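Local coordinates for apical membrane antigen 1 (Babesia divergens, PDB 4APM), which probably serves as a parasite surface antigen of the moving junction during host-cell invasion, and binds calcium, at residues P221-A225 with Y405-C409; S234-I238 with T332-I337; L336-A340 with N366-E370; F384-L390 with T411-E417. All coordinates share one frame; numbering follows the deposited sequence.

Contact 1 (P221-A225 with Y405-C409); sequences PVKDA and YSESC
A type II beta turn from Val222 to Ala225 brings Lys223 and Asp224 up against the loop Glu407-Ser408, just beyond strand 400-406, with 6.8 Å between the CA atoms of Asp224 and Ser408. The two corner residues of the turn supply the side chains, and all three bonds made directly between the segments are polar and end on a carboxylate. Lys223 runs over Ser408 and bends at its third torsion (chi3 44°), which carries the ammonium group across the Glu407 side chain at about a right angle. There NZ forms a salt bridge with Glu407 OE1 at 2.7 Å, using the lone pair turned away from the other oxygen; this pair sits toward the exposed side of the contact. Asp224 works deeper. Its OD2 takes the hydroxyl of Ser408 at 2.7 Å between OG and OD2, again on the anti side and 20° out of the carboxylate plane, and also receives a weak bond from Ser408 N (3.2 Å from N to OD2, bent to 130°). Its other oxygen, OD1, accepts from Gly341 N and from a water that in turn accepts from Glu407 N, so backbone, hydroxyl and solvent together fix the rotation of the buried carboxylate. The gathered N-H and O-H donors would probably favour its charged form. Ser408 OG has a second partner in Phe359 N. The loop is braced from within by an ST motif, in which Cys409 N donates to Ser406 OG at 2.9 Å.

Contact 2 (S234-I238 with T332-I337); sequences SCVAI and TPNCLI
Cys235 and Cys335 are joined by a disulfide where strands 234-237 and 335-337 run at 76° to each other, their axes 6.4 Å apart. Here the packing is tightest. The S-S bond has a torsion of 90°, the relaxed value for a disulfide. Cys335 directs SG between its backbone N and carbonyl carbon (chi1 60°), bringing the sulfur across to Cys235 on strand 234-237. Ile337 fills in beside the bridge: its CD1 touches Cys235 SG at 3.5 Å and reaches over the peptide to Ala237 N at 3.4 Å, while CG1 lies 3.4 Å from Cys235 O. Trp12 of helix 8-16 packs on Cys335.

Toward the other end the fit is looser. Ile238 meets the chain through CD1 alone, which rests 3.7 Å from Pro333 CA and 4.1 Å from Pro333 CB. Val236 points away, and Thr332, like it, is partly exposed. Phe227 and Trp316 add to the packing on Pro333.

With one covalent link and otherwise van der Waals touches, the two strands are tied without direct hydrogen bonds. The disulfide therefore pins their crossing, an arrangement consistent with the cystine-braced PAN-like domain II of this family.

Contact 3 (L336-A340 with N366-E370); sequences LIIDA and NGYIE
Ile337 and Ile369 provide the apolar part of this contact, meeting methyl to methyl through their CG2 atoms at 3.7 Å, with the two side chains crossing at about a right angle. Strands 335-339 and 367-368 belong to one mixed sheet but are not neighbours in it. Strands 225-231 and 234-237 lie between them in its order, so the touching side chains are consistent with a strongly curled sheet. Ile369 holds CG1 between its backbone N and carbonyl carbon (chi1 63°), leaving CG2 as the branch that reaches across. Ile226 and Thr388 also touch this isoleucine.

A second group of contacts sets side-chain carbon against backbone. The CG1 branch of Ile337 lies 3.8 Å from Gly367 CA, at a residue that has no side chain to stand between them; the CA atoms of the pair are only 4.8 Å apart. The same branch passes the carbonyl of Tyr368, with CG1 3.4 Å and CD1 3.6 Å from Tyr368 O. Tyr368 starts its side chain away from Ile337, and its ring has a cation-pi partner in Arg372.

Polar atoms contribute little directly. Asp339 reaches the methyl of Ile369 through OD1, at 4.1 Å from CG2, and its side chain also comes about 3 Å from a bound acetate, probably from the crystallisation liquor.

Hydrogen bonding is thus left to neighbouring strands, as in the pairs Ile337 with Ile226 and Gly367 with Thr388, while the direct touches between these two segments are van der Waals in kind.

Contact 4 (F384-L390 with T411-E417); sequences FEVTTAL and TYYYCSE
Tyr412 sets its ring edge toward Thr388 and Ala389, at the start of an antiparallel strand pair whose axes lie 4.8 Å apart at 163°. With CG between its backbone N and carbonyl carbon (chi1 70°), the ring brings CE2 to 4.0 Å from Thr388 CG2, while Ala389 O lies in the ring plane and Leu390 CD1 packs on CB. The Tyr412 hydroxyl reaches on to Ala340 N.

Next, Tyr413 forms a hydrogen-bonded pair with Ala389: Tyr413 N donates almost straight to Ala389 O at 3.0 Å, and Tyr413 O takes back Ala389 N at the same N-to-O distance. Its ring, on the face shared with Ala389, has Leu390 O at its edge.

Tyr414 stands opposite Thr388 in a non-hydrogen-bonded pair on the other face. Its CB lies against Thr388 CG2 and its ring end leads away to stack on His402. Thr388 OG1 is bonded to Ile338 O.

Cys415 N then donates to Thr387 O at 3.1 Å. Its SG, linked to Cys397, touches the edge of the Phe384 ring, 3.6 Å from CZ, and Cys415 O also lies close to that edge, near the ring plane.

Past Ser416, Glu417 lays CG over one face of Phe384 in a CH-pi contact, 3.9 Å from the centroid, with the carboxylate and ring planes 16° apart.

Strand 400-406 pairs with the far edge of 410-416, making an antiparallel end of the mixed sheet, braced by the Cys397-Cys415 disulfide and consistent with the cystine-rich domain III of AMA1.

How the contacts relate
All four contacts reach the mixed seven-strand sheet and lie away from the calcium site that includes Gly120 and Asp122. Contacts 2 and 3 share Leu336 and Ile337, with centres about 8 Å apart, and strands 234-237 and 367-368 pair between them. Contact 3 is equally near contact 4 (centres about 8 Å), where Ile338 CD1 packs 3.3 Å from Leu390 CD1. Contact 1 closes the largest chain loop, with 2 and 3 inside it; its centre is about 11 Å from contact 3, where Asp224 O lies 2.9 Å from Asp339 N. Contacts 1 and 4 interleave along the chain, and Ser406 CB packs 3.8 Å from Tyr412 CD1.

Contact 1 (P221-A225 with Y405-C409)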
loop_
_atom_site.group_PDB
_atom_site.type_symbol
_atom_site.label_atom_id
_atom_site.label_comp_id
_atom_site.label_asym_id
_atom_site.label_seq_id
_atom_site.Cartn_x
_atom_site.Cartn_y
_atom_site.Cartn_z
ATOM N N PRO A 221 -0.345 7.863 -1.527
ATOM C CA PRO A 221 -1.701 8.391 -1.496
ATOM C C PRO A 221 -1.925 9.380 -2.671
ATOM O O PRO A 221 -1.025 10.172 -2.994
ATOM C CB PRO A 221 -1.753 9.132 -0.147
ATOM C CG PRO A 221 -0.724 8.456 0.687
ATOM C CD PRO A 221 0.385 8.137 -0.279
ATOM N N VAL A 222 -3.078 9.300 -3.331
ATOM C CA VAL A 222 -3.443 10.316 -4.308
ATOM C C VAL A 222 -4.323 11.388 -3.649
ATOM O O VAL A 222 -5.434 11.092 -3.135
ATOM C CB VAL A 222 -4.126 9.708 -5.537
ATOM C CG1 VAL A 222 -4.337 10.767 -6.607
ATOM C CG2 VAL A 222 -3.287 8.544 -6.087
ATOM N N LYS A 223 -3.791 12.617 -3.606
ATOM C CA LYS A 223 -4.460 13.758 -2.957
ATOM C C LYS A 223 -5.689 14.132 -3.752
ATOM O O LYS A 223 -5.708 13.951 -4.963
ATOM C CB LYS A 223 -3.507 14.960 -2.871
ATOM C CG LYS A 223 -4.050 16.122 -2.068
ATOM C CD LYS A 223 -2.975 17.160 -1.759
ATOM C CE LYS A 223 -2.110 17.472 -2.966
ATOM N NZ LYS A 223 -1.238 18.662 -2.743
ATOM N N ASP A 224 -6.735 14.568 -3.053
ATOM C CA ASP A 224 -7.992 15.045 -3.667
ATOM C C ASP A 224 -8.708 13.983 -4.487
ATOM O O ASP A 224 -9.352 14.302 -5.492
ATOM C CB ASP A 224 -7.750 16.293 -4.521
ATOM C CG ASP A 224 -7.148 17.425 -3.729
ATOM O OD1 ASP A 224 -7.627 17.729 -2.616
ATOM O OD2 ASP A 224 -6.158 17.984 -4.195
ATOM N N ALA A 225 -8.594 12.723 -4.066
ATOM C CA ALA A 225 -9.109 11.589 -4.864
ATOM C C ALA A 225 -9.929 10.630 -4.045
ATOM O O ALA A 225 -9.594 10.323 -2.889
ATOM C CB ALA A 225 -7.963 10.841 -5.538
ATOM N N TYR A 405 -11.917 24.810 -5.050
ATOM C CA TYR A 405 -10.470 24.729 -5.143
ATOM C C TYR A 405 -9.975 23.344 -4.769
ATOM O O TYR A 405 -10.433 22.783 -3.783
ATOM C CB TYR A 405 -9.826 25.739 -4.205
ATOM C CG TYR A 405 -8.320 25.701 -4.225
ATOM C CD1 TYR A 405 -7.597 26.301 -5.260
ATOM C CD2 TYR A 405 -7.612 25.062 -3.213
ATOM C CE1 TYR A 405 -6.214 26.248 -5.293
ATOM C CE2 TYR A 405 -6.229 25.016 -3.228
ATOM C CZ TYR A 405 -5.533 25.606 -4.266
ATOM O OH TYR A 405 -4.153 25.556 -4.263
ATOM N N SER A 406 -9.004 22.828 -5.530
ATOM C CA SER A 406 -8.195 21.671 -5.110
ATOM C C SER A 406 -6.712 21.991 -5.214
ATOM O O SER A 406 -6.289 22.583 -6.195
ATOM C CB SER A 406 -8.508 20.460 -5.993
ATOM O OG SER A 406 -7.712 20.474 -7.161
ATOM N N GLU A 407 -5.919 21.554 -4.232
ATOM C CA GLU A 407 -4.461 21.699 -4.298
ATOM C C GLU A 407 -3.842 21.054 -5.536
ATOM O O GLU A 407 -2.770 21.458 -5.968
ATOM C CB GLU A 407 -3.795 21.094 -3.063
ATOM C CG GLU A 407 -3.693 22.024 -1.865
ATOM C CD GLU A 407 -2.963 21.374 -0.692
ATOM O OE1 GLU A 407 -2.280 20.348 -0.909
ATOM O OE2 GLU A 407 -3.074 21.881 0.450
ATOM N N SER A 408 -4.467 19.999 -6.051
ATOM C CA SER A 408 -3.829 19.173 -7.075
ATOM C C SER A 408 -3.994 19.883 -8.404
ATOM O O SER A 408 -3.071 19.942 -9.221
ATOM C CB SER A 408 -4.493 17.783 -7.169
ATOM O OG SER A 408 -4.341 17.040 -5.974
ATOM N N CYS A 409 -5.202 20.380 -8.635
ATOM C CA CYS A 409 -5.560 20.860 -9.944
ATOM C C CYS A 409 -6.139 22.274 -9.920
ATOM O O CYS A 409 -6.725 22.716 -10.897
ATOM C CB CYS A 409 -6.520 19.879 -10.596
ATOM S SG CYS A 409 -5.838 18.196 -10.669
HETATM O O HOH W 1 -7.084 20.024 -1.877
#

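Contact 2 (S234-I238 with T332-I337)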
loop_
_atom_site.group_PDB
_atom_site.type_symbol
_atom_site.label_atom_id
_atom_site.label_comp_id
_atom_site.label_asym_id
_atom_site.label_seq_id
_atom_site.Cartn_x
_atom_site.Cartn_y
_atom_site.Cartn_z
ATOM N N SER A 234 -19.320 7.326 -16.441
ATOM C CA SER A 234 -18.831 8.125 -15.332
ATOM C C SER A 234 -17.950 7.272 -14.417
ATOM O O SER A 234 -17.941 6.039 -14.510
ATOM C CB SER A 234 -20.007 8.694 -14.545
ATOM O OG SER A 234 -20.644 9.721 -15.272
ATOM N N CYS A 235 -17.229 7.926 -13.519
ATOM C CA CYS A 235 -16.524 7.221 -12.470
ATOM C C CYS A 235 -17.365 7.277 -11.199
ATOM O O CYS A 235 -17.705 8.371 -10.711
ATOM C CB CYS A 235 -15.127 7.830 -12.255
ATOM S SG CYS A 235 -14.128 6.963 -11.004
ATOM N N VAL A 236 -17.758 6.103 -10.698
ATOM C CA VAL A 236 -18.609 6.029 -9.500
ATOM C C VAL A 236 -17.809 5.554 -8.261
ATOM O O VAL A 236 -17.147 4.522 -8.300
ATOM C CB VAL A 236 -19.841 5.099 -9.725
ATOM C CG1 VAL A 236 -20.732 5.062 -8.490
ATOM C CG2 VAL A 236 -20.644 5.540 -10.943
ATOM N N ALA A 237 -17.886 6.321 -7.171
ATOM C CA ALA A 237 -17.258 5.966 -5.906
ATOM C C ALA A 237 -17.598 4.534 -5.503
ATOM O O ALA A 237 -18.770 4.119 -5.570
ATOM C CB ALA A 237 -17.687 6.938 -4.816
ATOM N N ILE A 238 -16.575 3.788 -5.077
ATOM C CA ILE A 238 -16.745 2.399 -4.642
ATOM C C ILE A 238 -17.288 2.349 -3.211
ATOM O O ILE A 238 -16.790 3.057 -2.321
ATOM C CB ILE A 238 -15.406 1.617 -4.733
ATOM C CG1 ILE A 238 -15.094 1.277 -6.167
ATOM C CG2 ILE A 238 -15.455 0.332 -3.919
ATOM C CD1 ILE A 238 -13.630 0.986 -6.401
ATOM N N THR A 332 -11.535 -3.705 -6.718
ATOM C CA THR A 332 -10.385 -3.127 -7.388
ATOM C C THR A 332 -10.780 -1.797 -8.028
ATOM O O THR A 332 -11.726 -1.742 -8.786
ATOM C CB THR A 332 -9.833 -4.092 -8.453
ATOM O OG1 THR A 332 -9.396 -5.297 -7.823
ATOM C CG2 THR A 332 -8.659 -3.475 -9.182
ATOM N N PRO A 333 -10.098 -0.700 -7.670
ATOM C CA PRO A 333 -10.459 0.556 -8.334
ATOM C C PRO A 333 -9.936 0.579 -9.767
ATOM O O PRO A 333 -8.873 -0.007 -10.050
ATOM C CB PRO A 333 -9.725 1.616 -7.507
ATOM C CG PRO A 333 -9.339 0.938 -6.231
ATOM C CD PRO A 333 -9.138 -0.501 -6.574
ATOM N N ASN A 334 -10.668 1.243 -10.662
ATOM C CA ASN A 334 -10.186 1.465 -12.035
ATOM C C ASN A 334 -10.434 2.893 -12.548
ATOM O O ASN A 334 -10.183 3.193 -13.721
ATOM C CB ASN A 334 -10.729 0.400 -13.026
ATOM C CG ASN A 334 -12.236 0.509 -13.253
ATOM O OD1 ASN A 334 -12.822 1.581 -13.103
ATOM N ND2 ASN A 334 -12.868 -0.613 -13.618
ATOM N N CYS A 335 -10.861 3.779 -11.642
ATOM C CA CYS A 335 -10.833 5.232 -11.888
ATOM C C CYS A 335 -10.881 6.018 -10.576
ATOM O O CYS A 335 -11.111 5.449 -9.493
ATOM C CB CYS A 335 -12.021 5.631 -12.751
ATOM S SG CYS A 335 -13.574 5.203 -11.942
ATOM N N LEU A 336 -10.692 7.329 -10.678
ATOM C CA LEU A 336 -10.726 8.212 -9.517
ATOM C C LEU A 336 -11.792 9.303 -9.744
ATOM O O LEU A 336 -12.082 9.650 -10.880
ATOM C CB LEU A 336 -9.347 8.854 -9.289
ATOM C CG LEU A 336 -8.109 7.962 -9.099
ATOM C CD1 LEU A 336 -6.874 8.815 -8.857
ATOM C CD2 LEU A 336 -8.288 6.959 -7.969
ATOM N N ILE A 337 -12.394 9.780 -8.655
ATOM C CA ILE A 337 -13.280 10.931 -8.645
ATOM C C ILE A 337 -12.532 12.065 -7.930
ATOM O O ILE A 337 -11.925 11.832 -6.878
ATOM C CB ILE A 337 -14.544 10.608 -7.824
ATOM C CG1 ILE A 337 -15.357 9.513 -8.489
ATOM C CG2 ILE A 337 -15.366 11.858 -7.531
ATOM C CD1 ILE A 337 -15.137 8.146 -7.875
#

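Contact 3 (L336-A340 with N366-E370)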
loop_
_atom_site.group_PDB
_atom_site.type_symbol
_atom_site.label_atom_id
_atom_site.label_comp_id
_atom_site.label_asym_id
_atom_site.label_seq_id
_atom_site.Cartn_x
_atom_site.Cartn_y
_atom_site.Cartn_z
ATOM N N LEU A 336 -10.692 7.329 -10.678
ATOM C CA LEU A 336 -10.726 8.212 -9.517
ATOM C C LEU A 336 -11.792 9.303 -9.744
ATOM O O LEU A 336 -12.082 9.650 -10.880
ATOM C CB LEU A 336 -9.347 8.854 -9.289
ATOM C CG LEU A 336 -8.109 7.962 -9.099
ATOM C CD1 LEU A 336 -6.874 8.815 -8.857
ATOM C CD2 LEU A 336 -8.288 6.959 -7.969
ATOM N N ILE A 337 -12.394 9.780 -8.655
ATOM C CA ILE A 337 -13.280 10.931 -8.645
ATOM C C ILE A 337 -12.532 12.065 -7.930
ATOM O O ILE A 337 -11.925 11.832 -6.878
ATOM C CB ILE A 337 -14.544 10.608 -7.824
ATOM C CG1 ILE A 337 -15.357 9.513 -8.489
ATOM C CG2 ILE A 337 -15.366 11.858 -7.531
ATOM C CD1 ILE A 337 -15.137 8.146 -7.875
ATOM N N ILE A 338 -12.526 13.275 -8.490
ATOM C CA ILE A 338 -11.858 14.351 -7.778
ATOM C C ILE A 338 -12.740 14.885 -6.649
ATOM O O ILE A 338 -13.973 14.933 -6.770
ATOM C CB ILE A 338 -11.299 15.480 -8.693
ATOM C CG1 ILE A 338 -10.356 16.381 -7.887
ATOM C CG2 ILE A 338 -12.415 16.320 -9.306
ATOM C CD1 ILE A 338 -10.006 17.686 -8.569
ATOM N N ASP A 339 -12.109 15.185 -5.521
ATOM C CA ASP A 339 -12.808 15.672 -4.345
ATOM C C ASP A 339 -11.794 16.224 -3.343
ATOM O O ASP A 339 -10.988 15.478 -2.814
ATOM C CB ASP A 339 -13.642 14.552 -3.709
ATOM C CG ASP A 339 -14.405 15.020 -2.492
ATOM O OD1 ASP A 339 -15.258 15.926 -2.633
ATOM O OD2 ASP A 339 -14.133 14.507 -1.385
ATOM N N ALA A 340 -11.807 17.540 -3.126
ATOM C CA ALA A 340 -10.829 18.206 -2.262
ATOM C C ALA A 340 -10.829 17.636 -0.862
ATOM O O ALA A 340 -11.888 17.436 -0.276
ATOM C CB ALA A 340 -11.106 19.708 -2.208
ATOM N N ASN A 366 -16.346 12.504 -15.644
ATOM C CA ASN A 366 -17.340 12.856 -14.634
ATOM C C ASN A 366 -17.403 11.822 -13.468
ATOM O O ASN A 366 -17.481 10.613 -13.707
ATOM C CB ASN A 366 -18.721 13.019 -15.296
ATOM C CG ASN A 366 -19.821 13.317 -14.288
ATOM O OD1 ASN A 366 -19.882 14.415 -13.734
ATOM N ND2 ASN A 366 -20.643 12.312 -13.989
ATOM N N GLY A 367 -17.367 12.301 -12.224
ATOM C CA GLY A 367 -17.375 11.397 -11.071
ATOM C C GLY A 367 -18.552 11.580 -10.127
ATOM O O GLY A 367 -19.003 12.711 -9.899
ATOM N N TYR A 368 -19.054 10.473 -9.573
ATOM C CA TYR A 368 -19.932 10.535 -8.399
ATOM C C TYR A 368 -19.138 10.339 -7.127
ATOM O O TYR A 368 -18.455 9.330 -6.986
ATOM C CB TYR A 368 -21.041 9.491 -8.491
ATOM C CG TYR A 368 -21.974 9.754 -9.633
ATOM C CD1 TYR A 368 -21.554 9.568 -10.951
ATOM C CD2 TYR A 368 -23.239 10.302 -9.413
ATOM C CE1 TYR A 368 -22.386 9.864 -12.018
ATOM C CE2 TYR A 368 -24.088 10.581 -10.469
ATOM C CZ TYR A 368 -23.654 10.361 -11.773
ATOM O OH TYR A 368 -24.482 10.657 -12.833
ATOM N N ILE A 369 -19.198 11.315 -6.217
ATOM C CA ILE A 369 -18.480 11.216 -4.944
ATOM C C ILE A 369 -19.043 10.149 -3.979
ATOM O O ILE A 369 -18.288 9.541 -3.215
ATOM C CB ILE A 369 -18.364 12.574 -4.211
ATOM C CG1 ILE A 369 -19.737 13.123 -3.828
ATOM C CG2 ILE A 369 -17.551 13.575 -5.023
ATOM C CD1 ILE A 369 -19.677 14.259 -2.831
ATOM N N GLU A 370 -20.363 9.952 -3.993
ATOM C CA GLU A 370 -21.016 9.003 -3.082
ATOM C C GLU A 370 -21.198 7.662 -3.768
ATOM O O GLU A 370 -21.617 7.601 -4.921
ATOM C CB GLU A 370 -22.392 9.515 -2.625
ATOM C CG GLU A 370 -22.386 10.473 -1.444
ATOM C CD GLU A 370 -22.010 9.797 -0.139
ATOM O OE1 GLU A 370 -22.672 8.802 0.241
ATOM O OE2 GLU A 370 -21.052 10.268 0.515
#

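Contact 4 (F384-L390 with T411-E417)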
loop_
_atom_site.group_PDB
_atom_site.type_symbol
_atom_site.label_atom_id
_atom_site.label_comp_id
_atom_site.label_asym_id
_atom_site.label_seq_id
_atom_site.Cartn_x
_atom_site.Cartn_y
_atom_site.Cartn_z
ATOM N N PHE A 384 -30.166 13.676 -3.805
ATOM C CA PHE A 384 -29.454 14.209 -4.966
ATOM C C PHE A 384 -27.996 13.785 -4.972
ATOM O O PHE A 384 -27.307 13.883 -3.956
ATOM C CB PHE A 384 -29.550 15.734 -5.009
ATOM C CG PHE A 384 -28.757 16.359 -6.118
ATOM C CD1 PHE A 384 -29.174 16.244 -7.441
ATOM C CD2 PHE A 384 -27.590 17.065 -5.841
ATOM C CE1 PHE A 384 -28.441 16.819 -8.467
ATOM C CE2 PHE A 384 -26.860 17.647 -6.862
ATOM C CZ PHE A 384 -27.286 17.521 -8.178
ATOM N N GLU A 385 -27.528 13.352 -6.137
ATOM C CA GLU A 385 -26.207 12.746 -6.265
ATOM C C GLU A 385 -25.181 13.728 -6.822
ATOM O O GLU A 385 -25.089 13.916 -8.025
ATOM C CB GLU A 385 -26.277 11.510 -7.157
ATOM C CG GLU A 385 -26.981 10.320 -6.529
ATOM C CD GLU A 385 -26.884 9.094 -7.411
ATOM O OE1 GLU A 385 -26.283 9.205 -8.498
ATOM O OE2 GLU A 385 -27.405 8.022 -7.033
ATOM N N VAL A 386 -24.422 14.352 -5.930
ATOM C CA VAL A 386 -23.296 15.187 -6.306
ATOM C C VAL A 386 -22.333 14.519 -7.300
ATOM O O VAL A 386 -21.872 13.388 -7.083
ATOM C CB VAL A 386 -22.541 15.627 -5.052
ATOM C CG1 VAL A 386 -21.398 16.558 -5.407
ATOM C CG2 VAL A 386 -23.512 16.288 -4.077
ATOM N N THR A 387 -22.072 15.208 -8.409
ATOM C CA THR A 387 -21.031 14.809 -9.357
ATOM C C THR A 387 -19.895 15.826 -9.322
ATOM O O THR A 387 -20.103 16.971 -8.917
ATOM C CB THR A 387 -21.575 14.705 -10.783
ATOM O OG1 THR A 387 -22.469 15.795 -11.037
ATOM C CG2 THR A 387 -22.302 13.396 -10.984
ATOM N N THR A 388 -18.674 15.385 -9.642
ATOM C CA THR A 388 -17.544 16.312 -9.815
ATOM C C THR A 388 -16.818 16.049 -11.137
ATOM O O THR A 388 -16.972 14.982 -11.744
ATOM C CB THR A 388 -16.499 16.242 -8.671
ATOM O OG1 THR A 388 -15.790 14.999 -8.733
ATOM C CG2 THR A 388 -17.125 16.413 -7.295
ATOM N N ALA A 389 -16.005 17.017 -11.557
ATOM C CA ALA A 389 -15.246 16.921 -12.807
ATOM C C ALA A 389 -14.218 18.048 -12.882
ATOM O O ALA A 389 -14.387 19.083 -12.251
ATOM C CB ALA A 389 -16.184 16.966 -14.010
ATOM N N LEU A 390 -13.123 17.815 -13.601
ATOM C CA LEU A 390 -12.045 18.809 -13.755
ATOM C C LEU A 390 -12.380 19.904 -14.792
ATOM O O LEU A 390 -11.668 20.896 -14.898
ATOM C CB LEU A 390 -10.764 18.100 -14.184
ATOM C CG LEU A 390 -9.602 17.901 -13.209
ATOM C CD1 LEU A 390 -9.944 18.330 -11.800
ATOM C CD2 LEU A 390 -9.146 16.454 -13.260
ATOM N N THR A 411 -8.880 24.828 -9.521
ATOM C CA THR A 411 -10.343 24.893 -9.517
ATOM C C THR A 411 -10.976 23.731 -10.277
ATOM O O THR A 411 -10.559 23.394 -11.391
ATOM C CB THR A 411 -10.868 26.220 -10.143
ATOM O OG1 THR A 411 -10.151 27.326 -9.595
ATOM C CG2 THR A 411 -12.361 26.418 -9.862
ATOM N N TYR A 412 -12.038 23.167 -9.709
ATOM C CA TYR A 412 -12.818 22.170 -10.428
ATOM C C TYR A 412 -14.280 22.375 -10.106
ATOM O O TYR A 412 -14.611 23.191 -9.265
ATOM C CB TYR A 412 -12.362 20.744 -10.042
ATOM C CG TYR A 412 -12.728 20.342 -8.628
ATOM C CD1 TYR A 412 -11.951 20.746 -7.548
ATOM C CD2 TYR A 412 -13.868 19.574 -8.372
ATOM C CE1 TYR A 412 -12.308 20.421 -6.251
ATOM C CE2 TYR A 412 -14.223 19.229 -7.072
ATOM C CZ TYR A 412 -13.435 19.656 -6.020
ATOM O OH TYR A 412 -13.774 19.330 -4.733
ATOM N N TYR A 413 -15.136 21.561 -10.708
ATOM C CA TYR A 413 -16.572 21.807 -10.728
ATOM C C TYR A 413 -17.368 20.679 -10.101
ATOM O O TYR A 413 -17.040 19.495 -10.284
ATOM C CB TYR A 413 -17.045 22.023 -12.164
ATOM C CG TYR A 413 -16.193 23.028 -12.874
ATOM C CD1 TYR A 413 -16.399 24.393 -12.682
ATOM C CD2 TYR A 413 -15.094 22.622 -13.634
ATOM C CE1 TYR A 413 -15.588 25.326 -13.291
ATOM C CE2 TYR A 413 -14.266 23.553 -14.243
ATOM C CZ TYR A 413 -14.526 24.902 -14.067
ATOM O OH TYR A 413 -13.719 25.829 -14.663
ATOM N N TYR A 414 -18.440 21.053 -9.404
ATOM C CA TYR A 414 -19.400 20.089 -8.901
ATOM C C TYR A 414 -20.862 20.515 -9.096
ATOM O O TYR A 414 -21.164 21.697 -9.281
ATOM C CB TYR A 414 -19.102 19.726 -7.440
ATOM C CG TYR A 414 -19.385 20.800 -6.414
ATOM C CD1 TYR A 414 -18.431 21.764 -6.102
ATOM C CD2 TYR A 414 -20.550 20.768 -5.654
ATOM C CE1 TYR A 414 -18.661 22.713 -5.116
ATOM C CE2 TYR A 414 -20.796 21.723 -4.678
ATOM C CZ TYR A 414 -19.846 22.683 -4.406
ATOM O OH TYR A 414 -20.082 23.611 -3.410
ATOM N N CYS A 415 -21.755 19.531 -9.067
ATOM C CA CYS A 415 -23.171 19.759 -9.280
ATOM C C CYS A 415 -23.967 19.688 -7.987
ATOM O O CYS A 415 -24.059 18.626 -7.366
ATOM C CB CYS A 415 -23.720 18.737 -10.244
ATOM S SG CYS A 415 -25.387 19.150 -10.768
ATOM N N SER A 416 -24.580 20.807 -7.621
ATOM C CA SER A 416 -25.232 20.949 -6.332
ATOM C C SER A 416 -26.682 21.431 -6.499
ATOM O O SER A 416 -27.049 21.961 -7.552
ATOM C CB SER A 416 -24.435 21.921 -5.475
ATOM O OG SER A 416 -25.135 22.256 -4.303
ATOM N N GLU A 417 -27.510 21.207 -5.477
ATOM C CA GLU A 417 -28.906 21.687 -5.472
ATOM C C GLU A 417 -29.015 23.138 -4.975
ATOM O O GLU A 417 -30.032 23.801 -5.202
ATOM C CB GLU A 417 -29.791 20.801 -4.591
ATOM C CG GLU A 417 -30.258 19.495 -5.210
ATOM C CD GLU A 417 -30.897 18.566 -4.176
ATOM O OE1 GLU A 417 -30.548 18.661 -2.970
ATOM O OE2 GLU A 417 -31.737 17.726 -4.568
#